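Xylan esterase, putative, AXE2C (Cellvibrio japonicus, PDB 2WAA) removes acetyl groups from plant cell-wall xylan and glucomannan, as a family 2 carbohydrate esterase that does not bind cellulose. Local coordinates at residues A[50-55]-A[86-91]; A[19-24]-A[125-130]; A[8-13]-A[118-123]. All blocks are in the same frame, centred on the assembly; numbering follows the deposited sequence.

Interaction 1. Residues A[50-55]-A[86-91]; sequences SRLTAE and VELFHF
Leu88 and Phe89 both face Leu52, a classic beta bulge that puts one extra residue into strand 86-91. Leu52 O serves both backbone NH groups at once: Leu88 N donates at 2.8 Å, whereas the bond from Phe89 N is weak at 3.3 Å. In return Leu52 N donates to Phe89 O. Beyond the bulge, Ala54 and Val86 form an antiparallel hydrogen-bonded pair with straight bonds in both directions, and at the other end Phe91 N donates to Ser50 O.

The extra residue brings two apolar side chains against Leu52. Leu88 CD1 touches Leu52 CD2 at 3.8 Å and also reaches Ala54 CB, while Phe89 turns back against its partner strand: with chi1 at 77° its CG lies between the backbone N and the carbonyl carbon, which sets the ring with one face toward Leu52 N and CE2 3.5 Å from Leu52 CB. Both strands belong to one sheet of the beta-sandwich that forms the N-terminal domain, and this face is its interior, where Leu52, Leu88 and Phe89 all meet Val99 of strand 94-103. Branched and aromatic hydrocarbon suits such a place.

On the other face the chemistry is polar. Arg51, extended from CG to NE, reaches past the bulge to Glu87 and grips it side-on in a salt bridge, NE at 2.8 Å and NH2 at 2.9 Å from the same oxygen, OE1. That oxygen lies in the guanidinium plane, but the carboxylate stands almost perpendicular to it, 87° away. Thr53 CG2 covers one face of the guanidinium, 3.6 Å above its centre. Farther back, the apolar stem of the arginine, at CD, packs over the His90 ring in a CH-pi contact 4.1 Å from the centroid.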
ATOM      1  N   SER A  50     -26.461  14.511  -6.460  1.00 10.96           N
ATOM      2  CA  SER A  50     -25.985  15.857  -6.165  1.00 11.47           C
ATOM      3  C   SER A  50     -25.105  15.939  -4.907  1.00 11.58           C
ATOM      4  O   SER A  50     -24.427  16.936  -4.721  1.00 11.14           O
ATOM      5  CB  SER A  50     -27.195  16.807  -6.004  1.00 11.67           C
ATOM      6  OG  SER A  50     -28.002  16.420  -4.856  1.00 10.51           O
ATOM      7  N   ARG A  51     -25.155  14.934  -4.029  1.00 10.83           N
ATOM      8  CA  ARG A  51     -24.353  14.981  -2.811  1.00  9.92           C
ATOM      9  C   ARG A  51     -24.042  13.557  -2.372  1.00 10.34           C
ATOM     10  O   ARG A  51     -24.883  12.630  -2.518  1.00  9.67           O
ATOM     11  CB  ARG A  51     -25.084  15.738  -1.664  1.00  8.85           C
ATOM     12  CG  ARG A  51     -24.211  15.997  -0.441  1.00 11.32           C
ATOM     13  CD  ARG A  51     -24.917  16.891   0.627  1.00 17.89           C
ATOM     14  NE  ARG A  51     -23.947  17.320   1.625  1.00 20.31           N
ATOM     15  CZ  ARG A  51     -24.065  17.083   2.926  1.00 24.46           C
ATOM     16  NH1 ARG A  51     -25.142  16.470   3.395  1.00 25.07           N
ATOM     17  NH2 ARG A  51     -23.106  17.463   3.765  1.00 23.79           N
ATOM     18  N   LEU A  52     -22.823  13.364  -1.872  1.00  9.81           N
ATOM     19  CA  LEU A  52     -22.424  12.056  -1.335  1.00  9.21           C
ATOM     20  C   LEU A  52     -21.627  12.278  -0.058  1.00  8.62           C
ATOM     21  O   LEU A  52     -20.699  13.118  -0.014  1.00 10.21           O
ATOM     22  CB  LEU A  52     -21.617  11.264  -2.367  1.00  9.09           C
ATOM     23  CG  LEU A  52     -21.234   9.820  -1.959  1.00  8.96           C
ATOM     24  CD1 LEU A  52     -22.476   8.892  -1.933  1.00  9.27           C
ATOM     25  CD2 LEU A  52     -20.169   9.289  -2.966  1.00  4.74           C
ATOM     26  N   THR A  53     -22.028  11.587   1.019  1.00  7.89           N
ATOM     27  CA  THR A  53     -21.326  11.681   2.293  1.00  8.14           C
ATOM     28  C   THR A  53     -20.939  10.279   2.750  1.00  7.90           C
ATOM     29  O   THR A  53     -21.554   9.292   2.351  1.00  8.88           O
ATOM     30  CB  THR A  53     -22.138  12.377   3.453  1.00  8.06           C
ATOM     31  OG1 THR A  53     -23.280  11.566   3.796  1.00  9.04           O
ATOM     32  CG2 THR A  53     -22.604  13.779   3.038  1.00  8.36           C
ATOM     33  N   ALA A  54     -19.936  10.216   3.614  1.00  7.64           N
ATOM     34  CA  ALA A  54     -19.510   8.949   4.202  1.00  7.34           C
ATOM     35  C   ALA A  54     -19.388   9.084   5.713  1.00  8.03           C
ATOM     36  O   ALA A  54     -18.944  10.121   6.209  1.00  9.43           O
ATOM     37  CB  ALA A  54     -18.168   8.603   3.638  1.00  7.35           C
ATOM     38  N   GLU A  55     -19.734   8.021   6.437  1.00  6.65           N
ATOM     39  CA  GLU A  55     -19.495   7.983   7.881  1.00  7.87           C
ATOM     40  C   GLU A  55     -18.123   7.317   8.096  1.00  8.30           C
ATOM     41  O   GLU A  55     -17.948   6.131   7.723  1.00  8.39           O
ATOM     42  CB  GLU A  55     -20.575   7.150   8.559  1.00  7.48           C
ATOM     43  CG  GLU A  55     -21.960   7.830   8.477  1.00  7.70           C
ATOM     44  CD  GLU A  55     -21.940   9.241   9.019  1.00  7.77           C
ATOM     45  OE1 GLU A  55     -21.435   9.436  10.138  1.00  6.83           O
ATOM     46  OE2 GLU A  55     -22.485  10.147   8.353  1.00 11.42           O
ATOM     47  N   VAL A  86     -18.390  12.723   6.600  1.00 10.59           N
ATOM     48  CA  VAL A  86     -17.436  13.339   5.685  1.00 11.84           C
ATOM     49  C   VAL A  86     -18.129  13.618   4.366  1.00 11.32           C
ATOM     50  O   VAL A  86     -18.608  12.710   3.711  1.00 11.03           O
ATOM     51  CB  VAL A  86     -16.218  12.403   5.434  1.00 12.07           C
ATOM     52  CG1 VAL A  86     -15.197  13.035   4.440  1.00 12.77           C
ATOM     53  CG2 VAL A  86     -15.527  12.053   6.767  1.00 13.55           C
ATOM     54  N   GLU A  87     -18.193  14.881   3.980  1.00 11.21           N
ATOM     55  CA  GLU A  87     -18.791  15.218   2.684  1.00 12.26           C
ATOM     56  C   GLU A  87     -17.784  14.918   1.584  1.00 12.15           C
ATOM     57  O   GLU A  87     -16.646  15.409   1.640  1.00 12.83           O
ATOM     58  CB  GLU A  87     -19.139  16.714   2.623  1.00 13.43           C
ATOM     59  CG  GLU A  87     -19.899  17.047   1.308  1.00 16.39           C
ATOM     60  CD  GLU A  87     -20.367  18.504   1.291  1.00 19.68           C
ATOM     61  OE1 GLU A  87     -21.495  18.749   1.753  1.00 19.89           O
ATOM     62  OE2 GLU A  87     -19.608  19.368   0.833  1.00 18.33           O
ATOM     63  N   LEU A  88     -18.171  14.088   0.619  1.00  9.93           N
ATOM     64  CA  LEU A  88     -17.275  13.724  -0.461  1.00  9.04           C
ATOM     65  C   LEU A  88     -17.487  14.673  -1.625  1.00  9.05           C
ATOM     66  O   LEU A  88     -16.516  15.186  -2.183  1.00 10.30           O
ATOM     67  CB  LEU A  88     -17.513  12.256  -0.889  1.00  7.06           C
ATOM     68  CG  LEU A  88     -17.246  11.210   0.237  1.00  6.27           C
ATOM     69  CD1 LEU A  88     -17.638   9.814  -0.228  1.00  6.42           C
ATOM     70  CD2 LEU A  88     -15.807  11.255   0.765  1.00  8.58           C
ATOM     71  N   PHE A  89     -18.736  14.948  -1.977  1.00  8.35           N
ATOM     72  CA  PHE A  89     -19.004  16.015  -2.954  1.00  9.09           C
ATOM     73  C   PHE A  89     -20.395  16.582  -2.729  1.00  9.70           C
ATOM     74  O   PHE A  89     -21.224  15.966  -2.068  1.00 10.04           O
ATOM     75  CB  PHE A  89     -18.820  15.518  -4.417  1.00  7.77           C
ATOM     76  CG  PHE A  89     -19.960  14.674  -4.947  1.00  6.91           C
ATOM     77  CD1 PHE A  89     -21.146  15.244  -5.413  1.00  7.45           C
ATOM     78  CD2 PHE A  89     -19.807  13.301  -5.056  1.00  9.24           C
ATOM     79  CE1 PHE A  89     -22.191  14.429  -5.965  1.00  8.41           C
ATOM     80  CE2 PHE A  89     -20.807  12.491  -5.581  1.00  9.31           C
ATOM     81  CZ  PHE A  89     -22.010  13.056  -6.046  1.00  7.55           C
ATOM     82  N   HIS A  90     -20.623  17.767  -3.261  1.00  9.84           N
ATOM     83  CA  HIS A  90     -21.911  18.384  -3.218  1.00 11.53           C
ATOM     84  C   HIS A  90     -21.982  19.411  -4.355  1.00 12.34           C
ATOM     85  O   HIS A  90     -21.099  20.287  -4.444  1.00 12.31           O
ATOM     86  CB  HIS A  90     -22.048  19.133  -1.887  1.00 13.44           C
ATOM     87  CG  HIS A  90     -23.394  19.755  -1.719  1.00 16.03           C
ATOM     88  ND1 HIS A  90     -23.646  20.783  -0.834  1.00 23.92           N
ATOM     89  CD2 HIS A  90     -24.562  19.506  -2.358  1.00 18.65           C
ATOM     90  CE1 HIS A  90     -24.924  21.119  -0.911  1.00 25.02           C
ATOM     91  NE2 HIS A  90     -25.501  20.361  -1.828  1.00 24.06           N
ATOM     92  N   PHE A  91     -22.986  19.268  -5.214  1.00 12.03           N
ATOM     93  CA  PHE A  91     -23.274  20.236  -6.280  1.00 13.20           C
ATOM     94  C   PHE A  91     -24.740  20.625  -6.148  1.00 15.70           C
ATOM     95  O   PHE A  91     -25.524  19.913  -5.559  1.00 15.01           O
ATOM     96  CB  PHE A  91     -23.047  19.587  -7.636  1.00 12.18           C
ATOM     97  CG  PHE A  91     -21.648  19.126  -7.819  1.00 13.34           C
ATOM     98  CD1 PHE A  91     -20.625  20.046  -7.947  1.00 14.57           C
ATOM     99  CD2 PHE A  91     -21.341  17.763  -7.782  1.00 14.19           C
ATOM    100  CE1 PHE A  91     -19.307  19.611  -8.058  1.00 14.57           C
ATOM    101  CE2 PHE A  91     -20.033  17.318  -7.910  1.00 11.55           C
ATOM    102  CZ  PHE A  91     -19.007  18.250  -8.059  1.00 14.15           C
TER

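Interaction 2. Residues A[19-24]-A[125-130]; sequences HIQVMG and LPAPVL
Gln21 and Leu130 make the close part of this contact, meeting from opposite directions with Gln21 CG 3.5 Å from Leu130 CG. The glutamine chain leaves with CG anti to the backbone N and then bends at chi2 (53°), a fold that doubles the amide back beside its own strand. From there NE2 donates to Pro128 O at 3.0 Å, nearly in line with the carbonyl and within the amide plane, so the N-H is well aimed. The other end of the amide is held too: OE1 accepts from Val22 N at 2.9 Å. With both ends engaged the amide cannot easily flip, and Leu130 CD1 lies against its carbon, CD, at 3.7 Å. Leu130 CD1 also reaches Met23 CB.

Residues 126-128 have the backbone angles of a polyproline II segment, a conformation that offers its carbonyls outward to partners such as Gln21; proline suits it because the ring already restricts phi. This extended piece runs from the beta-sandwich of the N-terminal domain toward strand 133-139, the first strand in sequence of the parallel sheet of the SGNH-type esterase domain. Leu130 and Met23 both touch Gln178 of strand 177-183 in that sheet, so their apolar chains lie where the two domains meet.

Toward His19 the fit slackens. Ala127, small enough to lie close to the backbone, places CB 3.7 Å from His19 O, and a water lies 2.7 Å from both His19 O and Leu125 O, placed to link two carbonyls that do not meet directly, though it has other acceptors in reach. The His19 ring turns an edge to that second carbonyl, CD2 lying 3.3 Å from Leu125 O, while ND1 is hydrogen-bonded to Asp17.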
ATOM      1  N   HIS A  19     -21.670  -2.146  -4.747  1.00 10.48           N
ATOM      2  CA  HIS A  19     -21.476  -0.931  -5.530  1.00  9.93           C
ATOM      3  C   HIS A  19     -20.171  -0.239  -5.189  1.00  9.72           C
ATOM      4  O   HIS A  19     -19.723   0.612  -5.951  1.00 10.93           O
ATOM      5  CB  HIS A  19     -22.613   0.085  -5.327  1.00 10.76           C
ATOM      6  CG  HIS A  19     -23.937  -0.386  -5.848  1.00 12.30           C
ATOM      7  ND1 HIS A  19     -24.823  -1.109  -5.076  1.00 13.50           N
ATOM      8  CD2 HIS A  19     -24.528  -0.240  -7.057  1.00 11.89           C
ATOM      9  CE1 HIS A  19     -25.907  -1.397  -5.785  1.00 13.07           C
ATOM     10  NE2 HIS A  19     -25.757  -0.871  -6.987  1.00 14.24           N
ATOM     11  N   ILE A  20     -19.569  -0.595  -4.064  1.00  8.44           N
ATOM     12  CA  ILE A  20     -18.303   0.040  -3.684  1.00  8.85           C
ATOM     13  C   ILE A  20     -17.135  -0.896  -4.037  1.00  8.60           C
ATOM     14  O   ILE A  20     -17.022  -2.022  -3.500  1.00  9.41           O
ATOM     15  CB  ILE A  20     -18.291   0.398  -2.198  1.00  9.13           C
ATOM     16  CG1 ILE A  20     -19.364   1.449  -1.907  1.00  9.58           C
ATOM     17  CG2 ILE A  20     -16.907   0.985  -1.801  1.00  7.97           C
ATOM     18  CD1 ILE A  20     -19.538   1.645  -0.493  1.00 15.55           C
ATOM     19  N   GLN A  21     -16.330  -0.451  -4.995  1.00  7.93           N
ATOM     20  CA  GLN A  21     -15.124  -1.156  -5.421  1.00  6.61           C
ATOM     21  C   GLN A  21     -14.033  -0.991  -4.364  1.00  6.75           C
ATOM     22  O   GLN A  21     -13.921   0.081  -3.747  1.00  7.03           O
ATOM     23  CB  GLN A  21     -14.678  -0.643  -6.799  1.00  7.12           C
ATOM     24  CG  GLN A  21     -13.540  -1.539  -7.416  1.00  5.04           C
ATOM     25  CD  GLN A  21     -13.936  -3.028  -7.449  1.00 10.06           C
ATOM     26  OE1 GLN A  21     -13.733  -3.766  -6.488  1.00  8.34           O
ATOM     27  NE2 GLN A  21     -14.538  -3.476  -8.568  1.00 11.77           N
ATOM     28  N   VAL A  22     -13.229  -2.046  -4.148  1.00  7.66           N
ATOM     29  CA  VAL A  22     -12.224  -1.981  -3.107  1.00  8.19           C
ATOM     30  C   VAL A  22     -10.960  -2.573  -3.672  1.00  8.64           C
ATOM     31  O   VAL A  22     -10.962  -3.715  -4.205  1.00  8.05           O
ATOM     32  CB  VAL A  22     -12.635  -2.843  -1.920  1.00  9.83           C
ATOM     33  CG1 VAL A  22     -11.507  -2.844  -0.831  1.00  9.71           C
ATOM     34  CG2 VAL A  22     -13.961  -2.274  -1.304  1.00  9.05           C
ATOM     35  N   MET A  23      -9.879  -1.827  -3.538  1.00  7.65           N
ATOM     36  CA  MET A  23      -8.571  -2.356  -3.937  1.00  7.85           C
ATOM     37  C   MET A  23      -7.674  -2.188  -2.710  1.00  7.87           C
ATOM     38  O   MET A  23      -7.536  -1.078  -2.202  1.00  9.33           O
ATOM     39  CB  MET A  23      -8.005  -1.550  -5.121  1.00  7.77           C
ATOM     40  CG  MET A  23      -6.615  -2.156  -5.612  1.00  8.02           C
ATOM     41  SD  MET A  23      -5.973  -1.123  -6.931  1.00  9.95           S
ATOM     42  CE  MET A  23      -5.310   0.312  -6.070  1.00 10.56           C
ATOM     43  N   GLY A  24      -7.080  -3.269  -2.212  1.00  7.16           N
ATOM     44  CA  GLY A  24      -6.254  -3.165  -0.974  1.00  6.95           C
ATOM     45  C   GLY A  24      -6.916  -3.988   0.121  1.00  7.47           C
ATOM     46  O   GLY A  24      -8.105  -4.342   0.027  1.00  7.35           O
ATOM     47  N   LEU A 125     -24.359   3.722  -9.353  1.00 10.67           N
ATOM     48  CA  LEU A 125     -24.147   2.952 -10.586  1.00 12.13           C
ATOM     49  C   LEU A 125     -23.233   1.734 -10.306  1.00 11.89           C
ATOM     50  O   LEU A 125     -22.755   1.608  -9.187  1.00 10.52           O
ATOM     51  CB  LEU A 125     -23.600   3.906 -11.643  1.00 12.14           C
ATOM     52  CG  LEU A 125     -24.583   5.069 -11.965  1.00 15.01           C
ATOM     53  CD1 LEU A 125     -23.897   6.069 -12.852  1.00 20.10           C
ATOM     54  CD2 LEU A 125     -25.815   4.539 -12.666  1.00 19.08           C
ATOM     55  N   PRO A 126     -23.032   0.821 -11.294  1.00 13.04           N
ATOM     56  CA  PRO A 126     -22.180  -0.352 -11.111  1.00 13.11           C
ATOM     57  C   PRO A 126     -20.792   0.088 -10.683  1.00 11.31           C
ATOM     58  O   PRO A 126     -20.303   1.144 -11.111  1.00 11.09           O
ATOM     59  CB  PRO A 126     -22.086  -0.972 -12.521  1.00 13.48           C
ATOM     60  CG  PRO A 126     -23.402  -0.573 -13.166  1.00 14.98           C
ATOM     61  CD  PRO A 126     -23.579   0.875 -12.666  1.00 14.69           C
ATOM     62  N   ALA A 127     -20.194  -0.739  -9.832  1.00 10.96           N
ATOM     63  CA  ALA A 127     -18.846  -0.476  -9.333  1.00  9.37           C
ATOM     64  C   ALA A 127     -17.819  -0.182 -10.431  1.00 10.04           C
ATOM     65  O   ALA A 127     -17.822  -0.815 -11.517  1.00  9.09           O
ATOM     66  CB  ALA A 127     -18.371  -1.679  -8.489  1.00  9.77           C
ATOM     67  N   PRO A 128     -16.884   0.731 -10.136  1.00  9.85           N
ATOM     68  CA  PRO A 128     -15.813   0.953 -11.088  1.00 10.47           C
ATOM     69  C   PRO A 128     -15.133  -0.388 -11.366  1.00  9.92           C
ATOM     70  O   PRO A 128     -15.005  -1.205 -10.488  1.00 10.91           O
ATOM     71  CB  PRO A 128     -14.856   1.891 -10.334  1.00 11.22           C
ATOM     72  CG  PRO A 128     -15.728   2.629  -9.344  1.00 10.12           C
ATOM     73  CD  PRO A 128     -16.908   1.731  -9.038  1.00 10.31           C
ATOM     74  N   VAL A 129     -14.668  -0.580 -12.590  1.00  9.64           N
ATOM     75  CA  VAL A 129     -14.023  -1.821 -12.963  1.00 10.14           C
ATOM     76  C   VAL A 129     -12.516  -1.646 -12.765  1.00  9.79           C
ATOM     77  O   VAL A 129     -11.916  -0.676 -13.199  1.00 10.35           O
ATOM     78  CB  VAL A 129     -14.340  -2.102 -14.455  1.00 11.99           C
ATOM     79  CG1 VAL A 129     -13.439  -3.233 -15.009  1.00 11.41           C
ATOM     80  CG2 VAL A 129     -15.808  -2.475 -14.560  1.00 12.09           C
ATOM     81  N   LEU A 130     -11.900  -2.591 -12.076  1.00  9.13           N
ATOM     82  CA  LEU A 130     -10.449  -2.527 -11.869  1.00  9.05           C
ATOM     83  C   LEU A 130      -9.695  -3.247 -12.985  1.00  9.43           C
ATOM     84  O   LEU A 130     -10.229  -4.162 -13.627  1.00  9.62           O
ATOM     85  CB  LEU A 130     -10.121  -3.213 -10.523  1.00  9.01           C
ATOM     86  CG  LEU A 130     -10.692  -2.539  -9.234  1.00  9.42           C
ATOM     87  CD1 LEU A 130     -10.332  -3.433  -8.028  1.00 13.40           C
ATOM     88  CD2 LEU A 130     -10.217  -1.107  -9.054  1.00 13.20           C
TER
HETATM   89  O   HOH W   1     -20.547   2.418  -7.793  1.00  9.26           O

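Interaction 3. Residues A[8-13]-A[118-123]; sequences SSTHTI and TLTGTQ
His11 carries its CG beside the backbone N, opposite the carbonyl carbon (chi1 -52°), and this swings the imidazole toward the turn at Gly121 and Thr122. NE2 then lies 2.9 Å from Gly121 O in a weak, bent hydrogen bond, while Thr122 O sits over one face of the ring, 3.1 Å above its plane and offset toward the rim, a contact that is not a hydrogen bond. Ser9 approaches the same nitrogen from within its own segment: OG hydrogen-bonds to His11 NE2 at 2.8 Å. Histidine suits the place because NE2, at the ring edge, reaches both Ser9 OG and Gly121 O. A water joins Ser9 N to Gly121 O.

Thr12 and Thr118 share one rotamer, OG1 beside the backbone N and opposite the carbonyl carbon. Facing each other in a non-hydrogen-bonded pair, they bring their hydroxyls to 2.7 Å in a hydrogen bond. Thr10 rests its CB against Thr118 CG2 and its CG2 near Thr120 OG1, so this outward face is a row of threonines, beta-branched residues that favour extended strands yet can bond at a surface.

Between the threonine face and the face of His11 and Leu119, the backbones pair, His11 N donating to Leu119 O and Leu119 N to His11 O. Gly121 N continues the series to Ser9 O at 3.1 Å. Glycine fits here because phi 151° and psi -144° are reached with difficulty by other residues, and the chain turns a corner. Past it, Thr122 and Gln123 both face Ala48 in a classic beta bulge, the chain passing from one sheet to the other of a beta-sandwich.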
ATOM      1  N   SER A   8     -37.173  14.521  -3.959  1.00 20.85           N
ATOM      2  CA  SER A   8     -35.792  14.256  -3.470  1.00 17.53           C
ATOM      3  C   SER A   8     -35.732  12.987  -2.597  1.00 14.67           C
ATOM      4  O   SER A   8     -36.558  12.838  -1.701  1.00 11.31           O
ATOM      5  CB  SER A   8     -35.254  15.427  -2.641  1.00 17.54           C
ATOM      6  OG  SER A   8     -33.851  15.235  -2.415  1.00 18.63           O
ATOM      7  N   SER A   9     -34.744  12.105  -2.848  1.00 13.73           N
ATOM      8  CA  SER A   9     -34.558  10.854  -2.094  1.00 10.93           C
ATOM      9  C   SER A   9     -33.071  10.667  -1.765  1.00 10.51           C
ATOM     10  O   SER A   9     -32.193  11.241  -2.445  1.00 10.47           O
ATOM     11  CB  SER A   9     -35.079   9.637  -2.886  1.00 10.97           C
ATOM     12  OG  SER A   9     -34.383   9.463  -4.115  1.00 13.86           O
ATOM     13  N   THR A  10     -32.787   9.912  -0.703  1.00  9.89           N
ATOM     14  CA  THR A  10     -31.401   9.498  -0.417  1.00  8.06           C
ATOM     15  C   THR A  10     -31.295   7.973  -0.452  1.00  8.66           C
ATOM     16  O   THR A  10     -32.305   7.237  -0.295  1.00  8.73           O
ATOM     17  CB  THR A  10     -30.874  10.022   0.906  1.00  9.13           C
ATOM     18  OG1 THR A  10     -31.520   9.319   1.955  1.00 10.03           O
ATOM     19  CG2 THR A  10     -31.065  11.595   1.024  1.00  9.64           C
ATOM     20  N   HIS A  11     -30.070   7.501  -0.639  1.00  7.79           N
ATOM     21  CA  HIS A  11     -29.821   6.111  -0.833  1.00  8.95           C
ATOM     22  C   HIS A  11     -28.563   5.807  -0.048  1.00  9.71           C
ATOM     23  O   HIS A  11     -27.508   6.354  -0.359  1.00  9.01           O
ATOM     24  CB  HIS A  11     -29.615   5.894  -2.342  1.00 10.01           C
ATOM     25  CG  HIS A  11     -30.740   6.466  -3.135  1.00 10.33           C
ATOM     26  ND1 HIS A  11     -31.887   5.753  -3.413  1.00 12.79           N
ATOM     27  CD2 HIS A  11     -30.935   7.714  -3.622  1.00 12.83           C
ATOM     28  CE1 HIS A  11     -32.722   6.524  -4.087  1.00 11.80           C
ATOM     29  NE2 HIS A  11     -32.172   7.724  -4.219  1.00 15.14           N
ATOM     30  N   THR A  12     -28.687   4.959   0.981  1.00  8.34           N
ATOM     31  CA  THR A  12     -27.537   4.683   1.861  1.00  8.41           C
ATOM     32  C   THR A  12     -27.157   3.220   1.730  1.00  8.01           C
ATOM     33  O   THR A  12     -28.038   2.335   1.752  1.00  7.30           O
ATOM     34  CB  THR A  12     -27.857   5.088   3.323  1.00  7.15           C
ATOM     35  OG1 THR A  12     -28.150   6.486   3.389  1.00  8.74           O
ATOM     36  CG2 THR A  12     -26.698   4.829   4.261  1.00  4.86           C
ATOM     37  N   ILE A  13     -25.863   2.948   1.510  1.00  7.76           N
ATOM     38  CA  ILE A  13     -25.372   1.576   1.455  1.00  8.02           C
ATOM     39  C   ILE A  13     -24.216   1.407   2.429  1.00  7.38           C
ATOM     40  O   ILE A  13     -23.542   2.394   2.826  1.00  7.81           O
ATOM     41  CB  ILE A  13     -24.878   1.196   0.034  1.00  7.30           C
ATOM     42  CG1 ILE A  13     -23.712   2.119  -0.372  1.00  9.08           C
ATOM     43  CG2 ILE A  13     -26.041   1.272  -0.958  1.00 10.16           C
ATOM     44  CD1 ILE A  13     -23.147   1.772  -1.789  1.00  9.21           C
ATOM     45  N   THR A 118     -24.048   7.834   2.033  1.00  8.16           N
ATOM     46  CA  THR A 118     -25.398   8.307   1.732  1.00  7.72           C
ATOM     47  C   THR A 118     -25.340   9.209   0.473  1.00  7.33           C
ATOM     48  O   THR A 118     -24.661  10.235   0.470  1.00  8.22           O
ATOM     49  CB  THR A 118     -25.996   9.104   2.877  1.00  8.05           C
ATOM     50  OG1 THR A 118     -26.195   8.249   4.017  1.00  9.66           O
ATOM     51  CG2 THR A 118     -27.385   9.716   2.426  1.00  8.97           C
ATOM     52  N   LEU A 119     -26.068   8.801  -0.569  1.00  7.50           N
ATOM     53  CA  LEU A 119     -26.161   9.542  -1.822  1.00  8.04           C
ATOM     54  C   LEU A 119     -27.485  10.275  -1.819  1.00  8.75           C
ATOM     55  O   LEU A 119     -28.547   9.651  -1.582  1.00  8.95           O
ATOM     56  CB  LEU A 119     -26.202   8.548  -2.994  1.00  8.34           C
ATOM     57  CG  LEU A 119     -26.455   9.182  -4.396  1.00  6.24           C
ATOM     58  CD1 LEU A 119     -25.276  10.059  -4.799  1.00  6.62           C
ATOM     59  CD2 LEU A 119     -26.695   8.073  -5.507  1.00  8.10           C
ATOM     60  N   THR A 120     -27.433  11.563  -2.129  1.00  9.31           N
ATOM     61  CA  THR A 120     -28.650  12.328  -2.366  1.00  9.70           C
ATOM     62  C   THR A 120     -28.760  12.342  -3.881  1.00  9.93           C
ATOM     63  O   THR A 120     -27.846  12.845  -4.578  1.00  9.50           O
ATOM     64  CB  THR A 120     -28.544  13.734  -1.801  1.00  9.71           C
ATOM     65  OG1 THR A 120     -28.392  13.662  -0.387  1.00 10.39           O
ATOM     66  CG2 THR A 120     -29.836  14.545  -2.108  1.00 10.67           C
ATOM     67  N   GLY A 121     -29.826  11.772  -4.435  1.00  9.66           N
ATOM     68  CA  GLY A 121     -29.841  11.622  -5.902  1.00 11.24           C
ATOM     69  C   GLY A 121     -30.652  10.452  -6.307  1.00 11.52           C
ATOM     70  O   GLY A 121     -31.662  10.167  -5.694  1.00 12.38           O
ATOM     71  N   THR A 122     -30.220   9.762  -7.347  0.50 11.37           N
ATOM     72  CA  THR A 122     -31.047   8.691  -7.864  0.50 10.50           C
ATOM     73  C   THR A 122     -30.522   7.307  -7.520  0.50 10.85           C
ATOM     74  O   THR A 122     -31.254   6.480  -6.951  0.50 10.13           O
ATOM     75  CB  THR A 122     -31.301   8.866  -9.374  0.50 10.53           C
ATOM     76  OG1 THR A 122     -30.069   9.031 -10.048  0.50  8.74           O
ATOM     77  CG2 THR A 122     -32.173  10.100  -9.623  0.50 12.26           C
ATOM     78  N   GLN A 123     -29.260   7.044  -7.837  1.00 10.49           N
ATOM     79  CA  GLN A 123     -28.725   5.701  -7.632  1.00 11.13           C
ATOM     80  C   GLN A 123     -27.195   5.599  -7.639  1.00 10.40           C
ATOM     81  O   GLN A 123     -26.492   6.425  -8.254  1.00  9.70           O
ATOM     82  CB  GLN A 123     -29.247   4.774  -8.719  1.00 12.79           C
ATOM     83  CG  GLN A 123     -28.634   5.106 -10.077  1.00 15.23           C
ATOM     84  CD  GLN A 123     -29.155   4.216 -11.184  1.00 23.53           C
ATOM     85  OE1 GLN A 123     -29.140   2.990 -11.069  1.00 25.22           O
ATOM     86  NE2 GLN A 123     -29.594   4.823 -12.276  1.00 24.97           N
TER
HETATM   87  O   HOH W   2     -33.445  12.441  -5.389  1.00 19.46           O

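In the fold
Interaction 1 is the most buried of the three, with six of its residues shielded and its Leu52, Leu88 and Phe89 facing the sandwich interior, whereas interactions 2 and 3 lie at the surface. Interactions 1 and 3 belong to the same sheet: their strands 51-58 and 112-119 are neighbours, and Ser50 and Arg51 both bond to Thr120, making a second classic bulge. Their centres are 10 Å apart, and the Arg51-Glu87 charge pair on the outer face of one gives way to threonine hydroxyls on the other. Interaction 2, about 17 Å from interaction 1 between centres, uses an amide and a water instead, close to the esterase domain; it meets interaction 3 through Ile20 and His19 packing on Ile13.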